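Local coordinates for protein acyl-CoA dehydrogenase (Mycobacterium thermoresistibile, PDB 3NF4) that binds flavin adenine dinucleotide and probably catalyses the alpha,beta-dehydrogenation of acyl-CoA thioesters, at residues G60-P65 with V96-H101. Residues are numbered along the deposited sequence; the frame is centred on the assembly and turned at random.
Sequences GLLSLP and VAVSVH
Leu62 meets Val98 and His101 where a turn after helix 52-57 comes up against helix 92-104, the nearest pair of alpha carbons, Leu62 CA and Val98 CA, being 6.4 Å apart. Gly60, with positive phi (95°), ends the preceding helix in a Schellman motif. A type I beta turn from Gly60 to Ser63 follows, its closing bond, Ser63 N to Gly60 O, a weak one at 3.5 Å, and the chain thereby carries the Leu61 and Leu62 carbonyls to the helix. No hydrogen bond links the two segments. Instead, Leu62 CD2 packs on Val98 CG2 at 3.7 Å, the leucine crossing the valine at a slant, while Val98 CG1 lies 4.1 Å from Leu61 O. This buried contact belongs to the helical N-terminal domain of the acyl-CoA dehydrogenase fold, in which Leu61 and Val98 both also pack on helix 77-88, through Val83 and Leu84 respectively. His101, just under a turn further along, holds its CG anti to the backbone N (chi1 178°), which swings the imidazole out to the turn. There Leu62 O sits at the ring edge, close to the ring plane, 3.2 Å from His101 CD2. The ring nitrogens look to other partners: ND1 is hydrogen-bonded to Gly131 N, and NE2 more weakly to Met124 O, an arrangement that holds the ring's rotation and ties helix 92-104 to the start of strand 131-134. The His101 side chain lies about 11 Å from the bound FAD.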
ATOM      1  N   GLY A  60      33.456  21.581 -14.155  1.00 74.75           N
ATOM      2  CA  GLY A  60      33.478  21.556 -12.690  1.00 74.18           C
ATOM      3  C   GLY A  60      32.523  20.555 -12.028  1.00 72.51           C
ATOM      4  O   GLY A  60      32.537  20.411 -10.803  1.00 71.90           O
ATOM      5  N   LEU A  61      31.728  19.844 -12.832  1.00 71.19           N
ATOM      6  CA  LEU A  61      30.621  19.006 -12.323  1.00 69.46           C
ATOM      7  C   LEU A  61      30.996  17.673 -11.635  1.00 68.83           C
ATOM      8  O   LEU A  61      30.141  17.032 -10.990  1.00 67.75           O
ATOM      9  CB  LEU A  61      29.565  18.785 -13.414  1.00 68.53           C
ATOM     10  CG  LEU A  61      28.956  20.077 -13.985  1.00 68.93           C
ATOM     11  CD1 LEU A  61      28.206  19.832 -15.286  1.00 68.31           C
ATOM     12  CD2 LEU A  61      28.066  20.779 -12.985  1.00 67.97           C
ATOM     13  N   LEU A  62      32.259  17.276 -11.732  1.00 69.08           N
ATOM     14  CA  LEU A  62      32.711  16.034 -11.111  1.00 68.72           C
ATOM     15  C   LEU A  62      33.425  16.220  -9.770  1.00 70.01           C
ATOM     16  O   LEU A  62      34.018  15.279  -9.247  1.00 71.13           O
ATOM     17  CB  LEU A  62      33.635  15.271 -12.052  1.00 68.42           C
ATOM     18  CG  LEU A  62      33.100  14.634 -13.329  1.00 67.04           C
ATOM     19  CD1 LEU A  62      34.262  13.990 -14.106  1.00 65.20           C
ATOM     20  CD2 LEU A  62      32.042  13.594 -13.029  1.00 66.61           C
ATOM     21  N   SER A  63      33.391  17.418  -9.205  1.00 70.85           N
ATOM     22  CA  SER A  63      34.087  17.650  -7.935  1.00 71.81           C
ATOM     23  C   SER A  63      33.450  18.746  -7.088  1.00 71.41           C
ATOM     24  O   SER A  63      34.107  19.343  -6.230  1.00 73.11           O
ATOM     25  CB  SER A  63      35.578  17.944  -8.172  1.00 73.74           C
ATOM     26  OG  SER A  63      35.769  18.630  -9.394  1.00 74.51           O
ATOM     27  N   LEU A  64      32.163  18.977  -7.314  1.00 69.29           N
ATOM     28  CA  LEU A  64      31.442  20.045  -6.656  1.00 68.30           C
ATOM     29  C   LEU A  64      31.573  20.104  -5.133  1.00 68.38           C
ATOM     30  O   LEU A  64      31.878  21.171  -4.601  1.00 68.80           O
ATOM     31  CB  LEU A  64      29.977  20.043  -7.086  1.00 66.78           C
ATOM     32  CG  LEU A  64      29.744  20.531  -8.516  1.00 66.95           C
ATOM     33  CD1 LEU A  64      28.281  20.459  -8.862  1.00 65.13           C
ATOM     34  CD2 LEU A  64      30.302  21.981  -8.745  1.00 68.92           C
ATOM     35  N   PRO A  65      31.349  18.974  -4.426  1.00 67.80           N
ATOM     36  CA  PRO A  65      31.226  19.106  -2.960  1.00 67.78           C
ATOM     37  C   PRO A  65      32.531  19.240  -2.178  1.00 69.23           C
ATOM     38  O   PRO A  65      32.497  19.648  -1.017  1.00 69.77           O
ATOM     39  CB  PRO A  65      30.496  17.812  -2.545  1.00 66.26           C
ATOM     40  CG  PRO A  65      30.849  16.821  -3.592  1.00 65.53           C
ATOM     41  CD  PRO A  65      31.090  17.586  -4.877  1.00 66.78           C
ATOM     42  N   VAL A  96      24.590   7.976 -11.673  1.00 46.25           N
ATOM     43  CA  VAL A  96      25.118   6.944 -10.774  1.00 45.97           C
ATOM     44  C   VAL A  96      26.674   7.001 -10.771  1.00 46.95           C
ATOM     45  O   VAL A  96      27.302   7.072  -9.709  1.00 47.96           O
ATOM     46  CB  VAL A  96      24.531   5.504 -11.082  1.00 45.42           C
ATOM     47  CG1 VAL A  96      25.250   4.429 -10.298  1.00 45.86           C
ATOM     48  CG2 VAL A  96      23.043   5.429 -10.729  1.00 44.33           C
ATOM     49  N   ALA A  97      27.295   7.038 -11.942  1.00 46.82           N
ATOM     50  CA  ALA A  97      28.758   7.088 -12.012  1.00 47.89           C
ATOM     51  C   ALA A  97      29.351   8.356 -11.390  1.00 49.10           C
ATOM     52  O   ALA A  97      30.467   8.325 -10.841  1.00 49.42           O
ATOM     53  CB  ALA A  97      29.220   6.959 -13.451  1.00 47.94           C
ATOM     54  N   VAL A  98      28.645   9.482 -11.518  1.00 49.63           N
ATOM     55  CA  VAL A  98      29.109  10.724 -10.873  1.00 51.19           C
ATOM     56  C   VAL A  98      29.135  10.561  -9.353  1.00 51.84           C
ATOM     57  O   VAL A  98      30.107  10.932  -8.686  1.00 53.23           O
ATOM     58  CB  VAL A  98      28.311  11.976 -11.302  1.00 51.33           C
ATOM     59  CG1 VAL A  98      28.707  13.185 -10.460  1.00 50.87           C
ATOM     60  CG2 VAL A  98      28.589  12.276 -12.776  1.00 52.19           C
ATOM     61  N   SER A  99      28.080   9.951  -8.831  1.00 51.32           N
ATOM     62  CA  SER A  99      27.943   9.679  -7.414  1.00 51.47           C
ATOM     63  C   SER A  99      29.044   8.771  -6.881  1.00 52.20           C
ATOM     64  O   SER A  99      29.601   9.028  -5.829  1.00 52.60           O
ATOM     65  CB  SER A  99      26.570   9.062  -7.152  1.00 50.14           C
ATOM     66  OG  SER A  99      26.205   9.253  -5.811  1.00 51.37           O
ATOM     67  N   VAL A 100      29.353   7.708  -7.619  1.00 53.10           N
ATOM     68  CA  VAL A 100      30.433   6.800  -7.262  1.00 54.51           C
ATOM     69  C   VAL A 100      31.800   7.514  -7.209  1.00 57.19           C
ATOM     70  O   VAL A 100      32.611   7.261  -6.299  1.00 58.27           O
ATOM     71  CB  VAL A 100      30.441   5.549  -8.195  1.00 54.55           C
ATOM     72  CG1 VAL A 100      31.777   4.778  -8.121  1.00 53.86           C
ATOM     73  CG2 VAL A 100      29.237   4.636  -7.855  1.00 51.56           C
ATOM     74  N   HIS A 101      32.035   8.437  -8.139  1.00 58.32           N
ATOM     75  CA  HIS A 101      33.304   9.165  -8.167  1.00 61.29           C
ATOM     76  C   HIS A 101      33.581   9.945  -6.865  1.00 62.61           C
ATOM     77  O   HIS A 101      34.722   9.950  -6.368  1.00 63.97           O
ATOM     78  CB  HIS A 101      33.358  10.085  -9.374  1.00 61.60           C
ATOM     79  CG  HIS A 101      34.608  10.894  -9.456  1.00 65.13           C
ATOM     80  ND1 HIS A 101      35.805  10.370  -9.897  1.00 66.85           N
ATOM     81  CD2 HIS A 101      34.848  12.198  -9.172  1.00 67.62           C
ATOM     82  CE1 HIS A 101      36.732  11.315  -9.877  1.00 69.03           C
ATOM     83  NE2 HIS A 101      36.177  12.433  -9.441  1.00 69.91           N
TER